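Local coordinates for protein (cytochrome C2) (Blastochloris viridis, PDB 1CO6) that carries electrons through a covalently bound heme c, serving as the electron donor to oxidized bacteriochlorophyll in the photophosphorylation pathway of a purple photosynthetic bacterium, at residues A[21-24]-A[29-32]; A[33-38]-A[92-97]; A[56-61]-A[72-77]. All coordinates share one frame; numbering follows the deposited sequence.

Contact 1. Residues A[21-24]-A[29-32]; sequences PGAK and PVLN. With HEC (heme c), chain B.
On the histidine side of the heme c pocket, the loop after helix 3-14 folds back on itself, and Ala23 and Lys24 lie against Val30 and Asn32. No hydrogen bond joins 21-24 to 29-32. Methyl groups make the contact, packed on a methyl, an amide nitrogen and main chain. Ala23 CB points across the gap and meets two side chains: it lies 3.4 Å from Asn32 ND2 and 3.9 Å from Val30 CG1. The two branches of Val30 divide the work. CG1 stands anti to the backbone N (chi1 167°) and faces the Ala23 methyl. CG2, set beside the backbone N, presses on main chain instead, 3.4 Å from Lys24 C. The Lys24 side chain starts away from 29-32. Its NZ is hydrogen-bonded to Ser18 OG, and Asn32 OD1 accepts a hydrogen bond from Gly20 N. The Asn32 amide thus touches Ala23 through its nitrogen and holds the loop through its oxygen.

The other face of 29-32 serves the heme. Pro29 CD lies 3.8 Å from HEC C4D. Leu31 CD1 comes to 3.9 Å from HEC CHB, and its CD2 reaches the neighbouring pyrrole at HEC C4A, 4.1 Å away. Pro29 O accepts a hydrogen bond from ND1 of His17, the axial ligand of the heme iron. This is the usual second-shell bond of cytochromes c. It probably helps to fix the rotation of the imidazole and makes the ligand more electron-rich.

Between the two segments there is only van der Waals packing. The bonds to Ser18 and Gly20 also tie the loop, behind the backbone that carries Pro29 O to the histidine.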
loop_
_atom_site.group_PDB
_atom_site.type_symbol
_atom_site.label_atom_id
_atom_site.label_comp_id
_atom_site.label_asym_id
_atom_site.label_seq_id
_atom_site.Cartn_x
_atom_site.Cartn_y
_atom_site.Cartn_z
ATOM N N PRO A 21 12.444 -4.552 -7.171
ATOM C CA PRO A 21 13.642 -3.850 -7.658
ATOM C C PRO A 21 13.327 -2.938 -8.824
ATOM O O PRO A 21 12.522 -3.282 -9.719
ATOM C CB PRO A 21 14.621 -4.993 -7.944
ATOM C CG PRO A 21 14.149 -6.080 -6.981
ATOM C CD PRO A 21 12.611 -6.034 -7.273
ATOM N N GLY A 22 13.886 -1.745 -8.805
ATOM C CA GLY A 22 13.621 -0.764 -9.863
ATOM C C GLY A 22 12.230 -0.170 -9.841
ATOM O O GLY A 22 11.809 0.436 -10.841
ATOM N N ALA A 23 11.460 -0.300 -8.773
ATOM C CA ALA A 23 10.111 0.275 -8.694
ATOM C C ALA A 23 10.218 1.791 -8.821
ATOM O O ALA A 23 11.103 2.473 -8.227
ATOM C CB ALA A 23 9.460 -0.192 -7.386
ATOM N N LYS A 24 9.289 2.368 -9.569
ATOM C CA LYS A 24 9.221 3.839 -9.757
ATOM C C LYS A 24 7.798 4.306 -9.451
ATOM O O LYS A 24 6.869 3.462 -9.528
ATOM C CB LYS A 24 9.695 4.254 -11.140
ATOM C CG LYS A 24 8.705 4.183 -12.285
ATOM C CD LYS A 24 7.858 2.920 -12.320
ATOM C CE LYS A 24 8.665 1.630 -12.394
ATOM N NZ LYS A 24 7.884 0.542 -11.754
ATOM N N PRO A 29 2.208 5.823 -5.408
ATOM C CA PRO A 29 3.611 5.756 -4.982
ATOM C C PRO A 29 4.147 4.347 -4.796
ATOM O O PRO A 29 3.355 3.396 -4.581
ATOM C CB PRO A 29 3.634 6.505 -3.638
ATOM C CG PRO A 29 2.244 6.325 -3.057
ATOM C CD PRO A 29 1.311 6.254 -4.298
ATOM N N VAL A 30 5.467 4.258 -4.852
ATOM C CA VAL A 30 6.111 2.909 -4.656
ATOM C C VAL A 30 5.692 2.300 -3.297
ATOM O O VAL A 30 5.598 3.004 -2.264
ATOM C CB VAL A 30 7.642 3.036 -4.727
ATOM C CG1 VAL A 30 8.350 1.794 -4.239
ATOM C CG2 VAL A 30 8.054 3.384 -6.155
ATOM N N LEU A 31 5.482 0.988 -3.264
ATOM C CA LEU A 31 5.071 0.297 -2.034
ATOM C C LEU A 31 6.176 -0.512 -1.397
ATOM O O LEU A 31 5.821 -1.319 -0.518
ATOM C CB LEU A 31 3.751 -0.475 -2.222
ATOM C CG LEU A 31 2.500 0.294 -2.558
ATOM C CD1 LEU A 31 1.315 -0.653 -2.718
ATOM C CD2 LEU A 31 2.149 1.411 -1.551
ATOM N N ASN A 32 7.390 -0.323 -1.789
ATOM C CA ASN A 32 8.564 -0.990 -1.153
ATOM C C ASN A 32 8.691 -0.328 0.236
ATOM O O ASN A 32 8.501 0.901 0.347
ATOM C CB ASN A 32 9.844 -0.682 -1.930
ATOM C CG ASN A 32 9.919 -1.528 -3.192
ATOM O OD1 ASN A 32 9.449 -2.675 -3.177
ATOM N ND2 ASN A 32 10.497 -0.915 -4.225
HETATM FE FE HEC B . -3.067 2.755 -3.688
HETATM C CHA HEC B . -1.841 5.430 -2.097
HETATM C CHB HEC B . -1.957 0.706 -1.176
HETATM C CHC HEC B . -4.579 0.032 -5.220
HETATM C CHD HEC B . -3.799 4.705 -6.450
HETATM N NA HEC B . -2.055 3.017 -1.960
HETATM C C1A HEC B . -1.744 4.241 -1.377
HETATM C C2A HEC B . -1.266 4.018 -0.041
HETATM C C3A HEC B . -1.317 2.701 0.200
HETATM C C4A HEC B . -1.825 2.042 -0.983
HETATM C CMA HEC B . -0.933 1.943 1.493
HETATM C CAA HEC B . -0.694 5.127 0.899
HETATM C CBA HEC B . 0.795 5.343 0.499
HETATM C CGA HEC B . 1.607 6.323 1.310
HETATM O O1A HEC B . 1.057 6.863 2.256
HETATM O O2A HEC B . 2.786 6.479 0.904
HETATM N NB HEC B . -3.212 0.801 -3.302
HETATM C C1B HEC B . -2.617 0.137 -2.222
HETATM C C2B HEC B . -2.925 -1.267 -2.336
HETATM C C3B HEC B . -3.679 -1.446 -3.424
HETATM C C4B HEC B . -3.851 -0.177 -4.063
HETATM C CMB HEC B . -2.424 -2.296 -1.299
HETATM C CAB HEC B . -4.207 -2.827 -3.940
HETATM C CBB HEC B . -5.246 -3.382 -3.162
HETATM N NC HEC B . -4.003 2.447 -5.468
HETATM C C1C HEC B . -4.558 1.260 -5.890
HETATM C C2C HEC B . -5.127 1.476 -7.209
HETATM C C3C HEC B . -4.954 2.763 -7.534
HETATM C C4C HEC B . -4.215 3.388 -6.469
HETATM C CMC HEC B . -5.858 0.382 -8.014
HETATM C CAC HEC B . -5.348 3.443 -8.910
HETATM C CBC HEC B . -6.676 3.413 -9.367
HETATM N ND HEC B . -2.813 4.687 -4.185
HETATM C C1D HEC B . -3.243 5.320 -5.353
HETATM C C2D HEC B . -2.999 6.757 -5.208
HETATM C C3D HEC B . -2.436 6.955 -4.015
HETATM C C4D HEC B . -2.337 5.683 -3.356
HETATM C CMD HEC B . -3.357 7.785 -6.312
HETATM C CAD HEC B . -2.056 8.304 -3.348
HETATM C CBD HEC B . -3.209 8.776 -2.405
HETATM C CGD HEC B . -3.183 10.264 -2.105
HETATM O O1D HEC B . -4.286 10.629 -1.597
HETATM O O2D HEC B . -2.173 10.972 -2.336
#

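Contact 2. Residues A[33-38]-A[92-97]; sequences GLFGRH and DLIAYI. With HEC (heme c), chain B.
Phe35 and Ile97 cross at about a right angle where loop 33-38 of the cytochrome c fold meets the C-terminal helix, 87-98. Phe35 CE2 lies 3.8 Å from Ile97 CG2, and the methyl approaches the ring obliquely. Ile94, one turn earlier on the helix, meets the same end of the ring: Phe35 CZ is 4.2 Å from Ile94 CG2. Leu34 CD2 sits over one face of the Phe35 ring, offset toward the rim. Phe63 of helix 60-68 meets this ring edge-to-face, so the phenyl joins loop 33-38 to two helices.

Leu34 runs at a slant to Ile97, with CB 4.1 Å from Ile97 CG2. Its CG is anti to the backbone N (chi1 175°), which carries the two methyls toward the heme. CD1 stops 3.8 Å from HEC CMA. Ile97 also faces two ways, for its CD1 approaches HEC CMB at 4.1 Å while CG2 packs on the loop. No direct hydrogen bond crosses the contact. Water 1 donates to Ile97 O at 2.6 Å and makes a weak bond with Leu34 N.

A type II turn from Leu34 to Arg37, with Gly36 at its third position, turns the chain back toward the propionate. The Arg37 chain is extended from CG to NE, and Leu34 CD1 lies over one face of its guanidinium, toward the rim. NH1 is shared between Val30 O and the propionate, whose charge is probably partly neutralised. The propionate bond is nearly straight: Arg37 NH1 reaches HEC O2A at 3.1 Å, with an N-H...O angle of 172° and the oxygen in the guanidinium plane.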
loop_
_atom_site.group_PDB
_atom_site.type_symbol
_atom_site.label_atom_id
_atom_site.label_comp_id
_atom_site.label_asym_id
_atom_site.label_seq_id
_atom_site.Cartn_x
_atom_site.Cartn_y
_atom_site.Cartn_z
ATOM N N GLY A 33 9.025 -1.126 1.223
ATOM C CA GLY A 33 9.159 -0.672 2.609
ATOM C C GLY A 33 7.923 0.035 3.126
ATOM O O GLY A 33 8.031 1.039 3.848
ATOM N N LEU A 34 6.724 -0.419 2.829
ATOM C CA LEU A 34 5.522 0.233 3.304
ATOM C C LEU A 34 5.306 0.187 4.823
ATOM O O LEU A 34 5.032 1.275 5.423
ATOM C CB LEU A 34 4.284 -0.328 2.533
ATOM C CG LEU A 34 2.985 0.233 3.088
ATOM C CD1 LEU A 34 2.713 1.695 2.666
ATOM C CD2 LEU A 34 1.847 -0.650 2.588
ATOM N N PHE A 35 5.364 -0.998 5.445
ATOM C CA PHE A 35 5.038 -1.058 6.898
ATOM C C PHE A 35 6.052 -0.323 7.759
ATOM O O PHE A 35 7.237 -0.604 7.607
ATOM C CB PHE A 35 4.769 -2.517 7.322
ATOM C CG PHE A 35 3.596 -3.071 6.526
ATOM C CD1 PHE A 35 2.320 -2.587 6.780
ATOM C CD2 PHE A 35 3.824 -4.045 5.553
ATOM C CE1 PHE A 35 1.242 -3.063 6.037
ATOM C CE2 PHE A 35 2.740 -4.544 4.782
ATOM C CZ PHE A 35 1.471 -4.028 5.040
ATOM N N GLY A 36 5.533 0.537 8.625
ATOM C CA GLY A 36 6.360 1.332 9.552
ATOM C C GLY A 36 6.543 2.730 9.045
ATOM O O GLY A 36 6.886 3.635 9.832
ATOM N N ARG A 37 6.309 2.910 7.731
ATOM C CA ARG A 37 6.512 4.282 7.160
ATOM C C ARG A 37 5.325 5.203 7.448
ATOM O O ARG A 37 4.178 4.736 7.616
ATOM C CB ARG A 37 6.943 4.116 5.719
ATOM C CG ARG A 37 5.959 4.306 4.580
ATOM C CD ARG A 37 6.790 4.349 3.267
ATOM N NE ARG A 37 5.797 4.507 2.213
ATOM C CZ ARG A 37 5.697 3.843 1.044
ATOM N NH1 ARG A 37 4.691 4.109 0.177
ATOM N NH2 ARG A 37 6.569 2.891 0.698
ATOM N N HIS A 38 5.618 6.495 7.590
ATOM C CA HIS A 38 4.609 7.559 7.820
ATOM C C HIS A 38 3.965 7.860 6.474
ATOM O O HIS A 38 4.614 7.808 5.410
ATOM C CB HIS A 38 5.250 8.832 8.455
ATOM C CG HIS A 38 5.558 8.589 9.901
ATOM N ND1 HIS A 38 4.999 9.261 10.953
ATOM C CD2 HIS A 38 6.364 7.634 10.473
ATOM C CE1 HIS A 38 5.473 8.759 12.094
ATOM N NE2 HIS A 38 6.291 7.758 11.837
ATOM N N ASP A 92 -3.249 -12.195 2.924
ATOM C CA ASP A 92 -2.298 -12.643 1.877
ATOM C C ASP A 92 -1.496 -11.454 1.315
ATOM O O ASP A 92 -0.270 -11.515 1.179
ATOM C CB ASP A 92 -2.989 -13.436 0.762
ATOM C CG ASP A 92 -3.463 -14.794 1.321
ATOM O OD1 ASP A 92 -2.942 -15.293 2.311
ATOM O OD2 ASP A 92 -4.422 -15.301 0.728
ATOM N N LEU A 93 -2.293 -10.395 1.038
ATOM C CA LEU A 93 -1.706 -9.144 0.526
ATOM C C LEU A 93 -0.598 -8.610 1.421
ATOM O O LEU A 93 0.476 -8.179 0.950
ATOM C CB LEU A 93 -2.930 -8.197 0.398
ATOM C CG LEU A 93 -2.516 -6.797 -0.068
ATOM C CD1 LEU A 93 -1.903 -6.927 -1.462
ATOM C CD2 LEU A 93 -3.762 -5.908 -0.036
ATOM N N ILE A 94 -0.879 -8.544 2.718
ATOM C CA ILE A 94 0.079 -8.134 3.733
ATOM C C ILE A 94 1.326 -9.017 3.632
ATOM O O ILE A 94 2.451 -8.425 3.602
ATOM C CB ILE A 94 -0.473 -8.163 5.190
ATOM C CG1 ILE A 94 -1.551 -7.096 5.398
ATOM C CG2 ILE A 94 0.698 -7.984 6.233
ATOM C CD1 ILE A 94 -2.406 -7.275 6.683
ATOM N N ALA A 95 1.150 -10.327 3.558
ATOM C CA ALA A 95 2.314 -11.245 3.472
ATOM C C ALA A 95 3.236 -10.914 2.293
ATOM O O ALA A 95 4.487 -10.877 2.417
ATOM C CB ALA A 95 1.795 -12.674 3.389
ATOM N N TYR A 96 2.596 -10.626 1.142
ATOM C CA TYR A 96 3.336 -10.293 -0.074
ATOM C C TYR A 96 4.151 -8.991 0.033
ATOM O O TYR A 96 5.331 -8.897 -0.300
ATOM C CB TYR A 96 2.350 -10.224 -1.270
ATOM C CG TYR A 96 3.108 -9.857 -2.536
ATOM C CD1 TYR A 96 4.009 -10.723 -3.171
ATOM C CD2 TYR A 96 2.877 -8.599 -3.114
ATOM C CE1 TYR A 96 4.675 -10.369 -4.361
ATOM C CE2 TYR A 96 3.538 -8.208 -4.289
ATOM C CZ TYR A 96 4.434 -9.112 -4.888
ATOM O OH TYR A 96 5.080 -8.657 -5.988
ATOM N N ILE A 97 3.446 -7.933 0.485
ATOM C CA ILE A 97 4.089 -6.627 0.584
ATOM C C ILE A 97 5.237 -6.648 1.591
ATOM O O ILE A 97 6.244 -5.965 1.350
ATOM C CB ILE A 97 3.037 -5.501 0.875
ATOM C CG1 ILE A 97 2.038 -5.361 -0.310
ATOM C CG2 ILE A 97 3.726 -4.126 1.171
ATOM C CD1 ILE A 97 0.886 -4.359 0.057
HETATM FE FE HEC B . -3.067 2.755 -3.688
HETATM C CHA HEC B . -1.841 5.430 -2.097
HETATM C CHB HEC B . -1.957 0.706 -1.176
HETATM C CHC HEC B . -4.579 0.032 -5.220
HETATM C CHD HEC B . -3.799 4.705 -6.450
HETATM N NA HEC B . -2.055 3.017 -1.960
HETATM C C1A HEC B . -1.744 4.241 -1.377
HETATM C C2A HEC B . -1.266 4.018 -0.041
HETATM C C3A HEC B . -1.317 2.701 0.200
HETATM C C4A HEC B . -1.825 2.042 -0.983
HETATM C CMA HEC B . -0.933 1.943 1.493
HETATM C CAA HEC B . -0.694 5.127 0.899
HETATM C CBA HEC B . 0.795 5.343 0.499
HETATM C CGA HEC B . 1.607 6.323 1.310
HETATM O O1A HEC B . 1.057 6.863 2.256
HETATM O O2A HEC B . 2.786 6.479 0.904
HETATM N NB HEC B . -3.212 0.801 -3.302
HETATM C C1B HEC B . -2.617 0.137 -2.222
HETATM C C2B HEC B . -2.925 -1.267 -2.336
HETATM C C3B HEC B . -3.679 -1.446 -3.424
HETATM C C4B HEC B . -3.851 -0.177 -4.063
HETATM C CMB HEC B . -2.424 -2.296 -1.299
HETATM C CAB HEC B . -4.207 -2.827 -3.940
HETATM C CBB HEC B . -5.246 -3.382 -3.162
HETATM N NC HEC B . -4.003 2.447 -5.468
HETATM C C1C HEC B . -4.558 1.260 -5.890
HETATM C C2C HEC B . -5.127 1.476 -7.209
HETATM C C3C HEC B . -4.954 2.763 -7.534
HETATM C C4C HEC B . -4.215 3.388 -6.469
HETATM C CMC HEC B . -5.858 0.382 -8.014
HETATM C CAC HEC B . -5.348 3.443 -8.910
HETATM C CBC HEC B . -6.676 3.413 -9.367
HETATM N ND HEC B . -2.813 4.687 -4.185
HETATM C C1D HEC B . -3.243 5.320 -5.353
HETATM C C2D HEC B . -2.999 6.757 -5.208
HETATM C C3D HEC B . -2.436 6.955 -4.015
HETATM C C4D HEC B . -2.337 5.683 -3.356
HETATM C CMD HEC B . -3.357 7.785 -6.312
HETATM C CAD HEC B . -2.056 8.304 -3.348
HETATM C CBD HEC B . -3.209 8.776 -2.405
HETATM C CGD HEC B . -3.183 10.264 -2.105
HETATM O O1D HEC B . -4.286 10.629 -1.597
HETATM O O2D HEC B . -2.173 10.972 -2.336
HETATM O O HOH W 1 7.016 -3.475 1.461
#

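Contact 3. Residues A[56-61]-A[72-77]; sequences ITWTEE and AKIPGT. With HEC (heme c), chain B.
Ile56 and Ile74 meet methyl to methyl beside the propionate edge of the heme pocket, in the loop regions that flank helices 60-68 and 70-73. This is the tight part of the contact. Ile56 CD1 lies 3.7 Å from Ile74 CD1. The same Ile74 methyl reaches the indole, 4.2 Å from Trp58 CH2, and comes to the ring obliquely. Ile56 CG2, anti to its own backbone N, rests 3.7 Å above the centre of the Trp58 ring. HEC CMA lies over the opposite face, toward the rim. The indole is therefore sandwiched, and Tyr66 adds an edge-to-face ring contact.

The outer side is looser. Lys73 adds only its aliphatic chain, with CD 4.2 Å from Ile56 CD1. Its NZ makes a long, weak ion pair with Glu65. The type II turn from Ile74 to Thr77 carries the chain from the isoleucine contact to the heme.

Both segments also bond the heme, each to a different propionate. Trp58 NE1 donates to HEC O1A at 3.0 Å in a bent bond, with an N-H...O angle of 150°. Thr77 OG1 lies anti to its backbone N (chi1 -177°) and is hydrogen-bonded to HEC O1D at 2.7 Å. It is also hydrogen-bonded to the backbone N of Met79, the axial ligand of the iron.

Trp58 and Thr77 thus each bond a propionate, while the isoleucines join the two segments without any hydrogen bond. These bonds probably stabilise the propionate charges and may influence the heme potential.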
loop_
_atom_site.group_PDB
_atom_site.type_symbol
_atom_site.label_atom_id
_atom_site.label_comp_id
_atom_site.label_asym_id
_atom_site.label_seq_id
_atom_site.Cartn_x
_atom_site.Cartn_y
_atom_site.Cartn_z
ATOM N N ILE A 56 -0.896 9.449 9.681
ATOM C CA ILE A 56 -0.915 7.994 9.807
ATOM C C ILE A 56 0.488 7.399 9.681
ATOM O O ILE A 56 1.365 7.830 8.935
ATOM C CB ILE A 56 -1.825 7.359 8.684
ATOM C CG1 ILE A 56 -3.304 7.487 9.055
ATOM C CG2 ILE A 56 -1.470 5.909 8.275
ATOM C CD1 ILE A 56 -4.250 7.091 7.885
ATOM N N THR A 57 0.628 6.335 10.469
ATOM C CA THR A 57 1.839 5.504 10.397
ATOM C C THR A 57 1.295 4.158 9.878
ATOM O O THR A 57 0.326 3.624 10.490
ATOM C CB THR A 57 2.636 5.348 11.741
ATOM O OG1 THR A 57 3.018 6.720 12.036
ATOM C CG2 THR A 57 3.832 4.402 11.571
ATOM N N TRP A 58 1.900 3.609 8.843
ATOM C CA TRP A 58 1.394 2.343 8.280
ATOM C C TRP A 58 1.804 1.075 9.013
ATOM O O TRP A 58 2.828 0.475 8.700
ATOM C CB TRP A 58 1.765 2.221 6.784
ATOM C CG TRP A 58 1.127 3.281 5.961
ATOM C CD1 TRP A 58 1.760 4.303 5.332
ATOM C CD2 TRP A 58 -0.261 3.416 5.662
ATOM N NE1 TRP A 58 0.840 5.056 4.637
ATOM C CE2 TRP A 58 -0.398 4.522 4.803
ATOM C CE3 TRP A 58 -1.406 2.670 6.012
ATOM C CZ2 TRP A 58 -1.641 4.967 4.338
ATOM C CZ3 TRP A 58 -2.638 3.098 5.547
ATOM C CH2 TRP A 58 -2.754 4.203 4.695
ATOM N N THR A 59 0.978 0.718 9.936
ATOM C CA THR A 59 1.135 -0.517 10.724
ATOM C C THR A 59 0.207 -1.466 9.971
ATOM O O THR A 59 -0.613 -0.986 9.155
ATOM C CB THR A 59 0.641 -0.296 12.212
ATOM O OG1 THR A 59 -0.786 -0.003 12.161
ATOM C CG2 THR A 59 1.396 0.792 12.997
ATOM N N GLU A 60 0.309 -2.748 10.294
ATOM C CA GLU A 60 -0.562 -3.773 9.709
ATOM C C GLU A 60 -2.021 -3.550 10.010
ATOM O O GLU A 60 -2.835 -3.675 9.070
ATOM C CB GLU A 60 -0.220 -5.191 10.146
ATOM C CG GLU A 60 1.031 -5.809 9.530
ATOM C CD GLU A 60 1.121 -7.299 9.759
ATOM O OE1 GLU A 60 0.156 -8.044 9.919
ATOM O OE2 GLU A 60 2.315 -7.668 9.752
ATOM N N GLU A 61 -2.340 -3.211 11.252
ATOM C CA GLU A 61 -3.757 -2.989 11.661
ATOM C C GLU A 61 -4.376 -1.807 10.916
ATOM O O GLU A 61 -5.514 -1.895 10.402
ATOM C CB GLU A 61 -3.751 -2.828 13.163
ATOM C CG GLU A 61 -4.832 -2.362 14.083
ATOM C CD GLU A 61 -4.415 -1.772 15.412
ATOM O OE1 GLU A 61 -4.878 -1.995 16.536
ATOM O OE2 GLU A 61 -3.461 -0.950 15.260
ATOM N N ALA A 72 -13.080 5.875 3.533
ATOM C CA ALA A 72 -13.562 5.964 4.915
ATOM C C ALA A 72 -12.438 6.381 5.856
ATOM O O ALA A 72 -12.621 7.149 6.821
ATOM C CB ALA A 72 -14.193 4.636 5.326
ATOM N N LYS A 73 -11.224 5.941 5.621
ATOM C CA LYS A 73 -10.055 6.210 6.437
ATOM C C LYS A 73 -9.314 7.516 6.155
ATOM O O LYS A 73 -8.687 8.167 7.004
ATOM C CB LYS A 73 -9.046 5.062 6.185
ATOM C CG LYS A 73 -8.728 4.221 7.401
ATOM C CD LYS A 73 -7.829 4.960 8.395
ATOM C CE LYS A 73 -7.899 4.229 9.727
ATOM N NZ LYS A 73 -7.083 4.935 10.752
ATOM N N ILE A 74 -9.321 7.857 4.879
ATOM C CA ILE A 74 -8.642 9.058 4.400
ATOM C C ILE A 74 -9.585 9.743 3.402
ATOM O O ILE A 74 -9.431 9.636 2.187
ATOM C CB ILE A 74 -7.231 8.760 3.792
ATOM C CG1 ILE A 74 -6.336 8.011 4.773
ATOM C CG2 ILE A 74 -6.546 10.070 3.287
ATOM C CD1 ILE A 74 -4.887 7.748 4.311
ATOM N N PRO A 75 -10.574 10.390 3.968
ATOM C CA PRO A 75 -11.566 11.117 3.143
ATOM C C PRO A 75 -10.880 12.036 2.152
ATOM O O PRO A 75 -9.962 12.799 2.492
ATOM C CB PRO A 75 -12.458 11.825 4.156
ATOM C CG PRO A 75 -12.137 11.274 5.494
ATOM C CD PRO A 75 -10.864 10.489 5.414
ATOM N N GLY A 76 -11.261 12.061 0.898
ATOM C CA GLY A 76 -10.577 12.993 -0.043
ATOM C C GLY A 76 -9.332 12.444 -0.657
ATOM O O GLY A 76 -8.646 13.142 -1.432
ATOM N N THR A 77 -8.951 11.210 -0.363
ATOM C CA THR A 77 -7.733 10.621 -0.960
ATOM C C THR A 77 -7.861 10.483 -2.479
ATOM O O THR A 77 -8.972 10.228 -2.997
ATOM C CB THR A 77 -7.378 9.228 -0.295
ATOM O OG1 THR A 77 -6.141 8.840 -0.941
ATOM C CG2 THR A 77 -8.394 8.094 -0.465
HETATM FE FE HEC B . -3.067 2.755 -3.688
HETATM C CHA HEC B . -1.841 5.430 -2.097
HETATM C CHB HEC B . -1.957 0.706 -1.176
HETATM C CHC HEC B . -4.579 0.032 -5.220
HETATM C CHD HEC B . -3.799 4.705 -6.450
HETATM N NA HEC B . -2.055 3.017 -1.960
HETATM C C1A HEC B . -1.744 4.241 -1.377
HETATM C C2A HEC B . -1.266 4.018 -0.041
HETATM C C3A HEC B . -1.317 2.701 0.200
HETATM C C4A HEC B . -1.825 2.042 -0.983
HETATM C CMA HEC B . -0.933 1.943 1.493
HETATM C CAA HEC B . -0.694 5.127 0.899
HETATM C CBA HEC B . 0.795 5.343 0.499
HETATM C CGA HEC B . 1.607 6.323 1.310
HETATM O O1A HEC B . 1.057 6.863 2.256
HETATM O O2A HEC B . 2.786 6.479 0.904
HETATM N NB HEC B . -3.212 0.801 -3.302
HETATM C C1B HEC B . -2.617 0.137 -2.222
HETATM C C2B HEC B . -2.925 -1.267 -2.336
HETATM C C3B HEC B . -3.679 -1.446 -3.424
HETATM C C4B HEC B . -3.851 -0.177 -4.063
HETATM C CMB HEC B . -2.424 -2.296 -1.299
HETATM C CAB HEC B . -4.207 -2.827 -3.940
HETATM C CBB HEC B . -5.246 -3.382 -3.162
HETATM N NC HEC B . -4.003 2.447 -5.468
HETATM C C1C HEC B . -4.558 1.260 -5.890
HETATM C C2C HEC B . -5.127 1.476 -7.209
HETATM C C3C HEC B . -4.954 2.763 -7.534
HETATM C C4C HEC B . -4.215 3.388 -6.469
HETATM C CMC HEC B . -5.858 0.382 -8.014
HETATM C CAC HEC B . -5.348 3.443 -8.910
HETATM C CBC HEC B . -6.676 3.413 -9.367
HETATM N ND HEC B . -2.813 4.687 -4.185
HETATM C C1D HEC B . -3.243 5.320 -5.353
HETATM C C2D HEC B . -2.999 6.757 -5.208
HETATM C C3D HEC B . -2.436 6.955 -4.015
HETATM C C4D HEC B . -2.337 5.683 -3.356
HETATM C CMD HEC B . -3.357 7.785 -6.312
HETATM C CAD HEC B . -2.056 8.304 -3.348
HETATM C CBD HEC B . -3.209 8.776 -2.405
HETATM C CGD HEC B . -3.183 10.264 -2.105
HETATM O O1D HEC B . -4.286 10.629 -1.597
HETATM O O2D HEC B . -2.173 10.972 -2.336
#

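In the fold
Along the chain, contact 1 closes before contact 2 opens, and contact 3 lies in sequence between the two segments of contact 2. Centres of contacts 1 and 2 are 12 Å apart, and those of contacts 2 and 3 are 13 Å apart. The centres of contacts 1 and 3 are 19 Å apart, on opposite sides of the chain's centre, and these two contacts do not touch. Segment 33-38 is the bridge: Arg37 joins contacts 1 and 2, and the backbone of Gly36 and Arg37 pairs with Trp58. Only contact 2 uses helix 87-98, while contact 3 borders helices 60-68 and 70-73. All three touch the heme, so this single cytochrome c domain is built around its cofactor.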